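Local coordinates for protein SAM-dependent O-methyltransferase (PDB 2HNK) that probably transfers methyl groups from S-adenosylmethionine to hydroxyl oxygens of an acceptor, and is captured here with the demethylated product S-adenosyl-L-homocysteine, at residues 150-155 with 178-183. Residues are numbered along the deposited sequence; the frame is centred on the assembly and turned at random.
Sequences LFFLDA and IADNVL. With SAH (S-adenosyl-L-homocysteine), chain O.
Ile178 fills the apolar centre by reaching to both Leu150 and Phe152, its two γ branches dividing the work. CG1 lies anti to the carbonyl carbon (chi1 -53°) and carries CD1 to Leu150 CD1, 3.9 Å away, while CG2 meets Phe152 CD1 at a similar distance. Ile178 CB lies in the plane of the Phe152 ring, at its edge, and Leu52 and Leu55 of helix 46-59 cover the sheet face that carries Phe152 and Ile178. On the other face of the sheet Leu153 CB and Ala179 CB are more loosely apposed at 4.4 Å, with Tyr160 and Tyr163 of helix 160-170 against Leu153.

Between the faces, strands 148-153 and 175-180 run parallel, linked through helix 160-170 in a beta-alpha-beta crossover of the Rossmann-like methyltransferase sheet. Three nearly straight hydrogen bonds join them: Ile178 N to Phe151 O (2.7 Å), Leu153 N to Ile178 O (2.8 Å) and Asp180 N to Leu153 O (2.9 Å).

At the C-terminal ends of the two strands the chemistry turns polar. The far edge of the Phe152 ring faces the amino nitrogen of S-adenosyl-L-homocysteine, which donates a hydrogen bond to Asp154 OD2 (3.0 Å). Asp154 OD1 turns instead toward Asp180 OD2, 3.1 Å away, and Asn181 OD1; the two aspartate side chains run side by side, pointing the same way, but their carboxylate planes stand 86° apart. These three oxygens are all acceptors, so their closeness is not hydrogen bonding. Lys157 NZ forms a salt bridge with Asp154 OD1 and a hydrogen bond with Asn181 OD1, and so probably offsets part of the negative charge; Asn181 ND2 is held by Asp223.

Such a convergence of two aspartates and an asparagine is consistent with the divalent-metal site of related O-methyltransferases, although no metal is modelled, and Asp154 would then couple that site to the cofactor's amino group.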
loop_
_atom_site.group_PDB
_atom_site.type_symbol
_atom_site.label_atom_id
_atom_site.label_comp_id
_atom_site.label_asym_id
_atom_site.label_seq_id
_atom_site.Cartn_x
_atom_site.Cartn_y
_atom_site.Cartn_z
ATOM N N LEU C 150 -0.361 -0.539 -14.071
ATOM C CA LEU C 150 -1.157 -0.921 -12.921
ATOM C C LEU C 150 -2.528 -1.443 -13.334
ATOM O O LEU C 150 -3.164 -0.907 -14.245
ATOM C CB LEU C 150 -1.275 0.257 -11.939
ATOM C CG LEU C 150 -1.935 0.053 -10.572
ATOM C CD1 LEU C 150 -1.344 1.005 -9.531
ATOM C CD2 LEU C 150 -3.445 0.237 -10.648
ATOM N N PHE C 151 -2.960 -2.499 -12.654
ATOM C CA PHE C 151 -4.289 -3.058 -12.834
ATOM C C PHE C 151 -5.099 -2.978 -11.560
ATOM O O PHE C 151 -4.569 -3.201 -10.473
ATOM C CB PHE C 151 -4.198 -4.527 -13.222
ATOM C CG PHE C 151 -4.228 -4.771 -14.687
ATOM C CD1 PHE C 151 -3.050 -4.807 -15.424
ATOM C CD2 PHE C 151 -5.436 -4.993 -15.338
ATOM C CE1 PHE C 151 -3.079 -5.058 -16.798
ATOM C CE2 PHE C 151 -5.474 -5.254 -16.706
ATOM C CZ PHE C 151 -4.298 -5.277 -17.436
ATOM N N PHE C 152 -6.389 -2.684 -11.705
ATOM C CA PHE C 152 -7.345 -2.871 -10.629
ATOM C C PHE C 152 -8.362 -3.946 -11.034
ATOM O O PHE C 152 -9.137 -3.755 -11.971
ATOM C CB PHE C 152 -8.047 -1.557 -10.292
ATOM C CG PHE C 152 -8.932 -1.633 -9.082
ATOM C CD1 PHE C 152 -8.449 -2.123 -7.867
ATOM C CD2 PHE C 152 -10.248 -1.204 -9.142
ATOM C CE1 PHE C 152 -9.272 -2.205 -6.747
ATOM C CE2 PHE C 152 -11.079 -1.266 -8.011
ATOM C CZ PHE C 152 -10.585 -1.773 -6.819
ATOM N N LEU C 153 -8.341 -5.070 -10.329
ATOM C CA LEU C 153 -9.258 -6.168 -10.583
ATOM C C LEU C 153 -10.440 -6.154 -9.602
ATOM O O LEU C 153 -10.283 -6.449 -8.412
ATOM C CB LEU C 153 -8.526 -7.521 -10.526
ATOM C CG LEU C 153 -9.381 -8.793 -10.639
ATOM C CD1 LEU C 153 -10.222 -8.811 -11.940
ATOM C CD2 LEU C 153 -8.532 -10.058 -10.517
ATOM N N ASP C 154 -11.618 -5.837 -10.134
ATOM C CA ASP C 154 -12.842 -5.740 -9.349
ATOM C C ASP C 154 -14.084 -6.113 -10.173
ATOM O O ASP C 154 -15.131 -5.476 -10.069
ATOM C CB ASP C 154 -12.982 -4.322 -8.793
ATOM C CG ASP C 154 -14.015 -4.225 -7.688
ATOM O OD1 ASP C 154 -14.365 -5.261 -7.075
ATOM O OD2 ASP C 154 -14.464 -3.098 -7.430
ATOM N N ALA C 155 -13.968 -7.157 -10.983
ATOM C CA ALA C 155 -15.059 -7.571 -11.864
ATOM C C ALA C 155 -15.762 -8.821 -11.330
ATOM O O ALA C 155 -15.883 -8.997 -10.113
ATOM C CB ALA C 155 -14.543 -7.787 -13.284
ATOM N N ILE C 178 -3.688 -4.679 -8.405
ATOM C CA ILE C 178 -4.430 -4.467 -7.177
ATOM C C ILE C 178 -5.733 -5.249 -7.300
ATOM O O ILE C 178 -6.560 -4.953 -8.153
ATOM C CB ILE C 178 -4.695 -2.952 -6.915
ATOM C CG1 ILE C 178 -3.377 -2.151 -6.973
ATOM C CG2 ILE C 178 -5.405 -2.765 -5.585
ATOM C CD1 ILE C 178 -3.530 -0.659 -6.710
ATOM N N ALA C 179 -5.898 -6.263 -6.467
ATOM C CA ALA C 179 -7.070 -7.123 -6.551
ATOM C C ALA C 179 -8.035 -6.901 -5.395
ATOM O O ALA C 179 -7.658 -6.995 -4.224
ATOM C CB ALA C 179 -6.653 -8.598 -6.651
ATOM N N ASP C 180 -9.279 -6.606 -5.739
ATOM C CA ASP C 180 -10.332 -6.338 -4.764
ATOM C C ASP C 180 -11.102 -7.605 -4.345
ATOM O O ASP C 180 -11.161 -8.577 -5.099
ATOM C CB ASP C 180 -11.307 -5.297 -5.336
ATOM C CG ASP C 180 -12.029 -4.512 -4.251
ATOM O OD1 ASP C 180 -11.352 -4.104 -3.275
ATOM O OD2 ASP C 180 -13.268 -4.309 -4.370
ATOM N N ASN C 181 -11.694 -7.574 -3.142
ATOM C CA ASN C 181 -12.600 -8.634 -2.649
ATOM C C ASN C 181 -11.951 -9.993 -2.388
ATOM O O ASN C 181 -12.638 -11.020 -2.375
ATOM C CB ASN C 181 -13.806 -8.825 -3.591
ATOM C CG ASN C 181 -14.717 -7.613 -3.643
ATOM O OD1 ASN C 181 -14.762 -6.899 -4.647
ATOM N ND2 ASN C 181 -15.444 -7.375 -2.568
ATOM N N VAL C 182 -10.646 -9.996 -2.148
ATOM C CA VAL C 182 -9.881 -11.239 -2.023
ATOM C C VAL C 182 -10.219 -12.051 -0.765
ATOM O O VAL C 182 -9.829 -13.211 -0.648
ATOM C CB VAL C 182 -8.336 -11.013 -2.160
ATOM C CG1 VAL C 182 -7.968 -10.587 -3.593
ATOM C CG2 VAL C 182 -7.808 -10.007 -1.132
ATOM N N LEU C 183 -10.959 -11.450 0.161
ATOM C CA LEU C 183 -11.399 -12.168 1.362
ATOM C C LEU C 183 -12.876 -12.577 1.293
ATOM O O LEU C 183 -13.320 -13.418 2.065
ATOM C CB LEU C 183 -11.082 -11.371 2.631
ATOM C CG LEU C 183 -9.579 -11.209 2.925
ATOM C CD1 LEU C 183 -9.346 -10.346 4.144
ATOM C CD2 LEU C 183 -8.883 -12.564 3.082
HETATM N N SAH O . -14.767 -0.597 -9.115
HETATM C CA SAH O . -16.203 -0.341 -8.785
HETATM C CB SAH O . -16.870 -1.630 -8.306
HETATM C CG SAH O . -16.935 -2.733 -9.366
HETATM S SD SAH O . -18.433 -3.716 -9.143
HETATM C C SAH O . -16.415 0.804 -7.780
HETATM O O SAH O . -17.549 1.209 -7.505
HETATM O OXT SAH O . -15.468 1.355 -7.222
HETATM C "C5'" SAH O . -18.110 -4.809 -10.551
HETATM C "C4'" SAH O . -18.481 -4.244 -11.919
HETATM O "O4'" SAH O . -17.940 -5.089 -12.914
HETATM C "C3'" SAH O . -19.981 -4.187 -12.154
HETATM O "O3'" SAH O . -20.321 -2.880 -12.554
HETATM C "C2'" SAH O . -20.268 -5.147 -13.291
HETATM O "O2'" SAH O . -21.184 -4.580 -14.205
HETATM C "C1'" SAH O . -18.895 -5.335 -13.928
HETATM N N9 SAH O . -18.698 -6.664 -14.549
HETATM C C8 SAH O . -19.280 -7.868 -14.217
HETATM N N7 SAH O . -18.817 -8.823 -15.062
HETATM C C5 SAH O . -17.945 -8.251 -15.926
HETATM C C6 SAH O . -17.185 -8.747 -16.986
HETATM N N6 SAH O . -17.235 -10.030 -17.320
HETATM N N1 SAH O . -16.372 -7.890 -17.706
HETATM C C2 SAH O . -16.302 -6.548 -17.377
HETATM N N3 SAH O . -17.056 -6.060 -16.327
HETATM C C4 SAH O . -17.865 -6.894 -15.616
#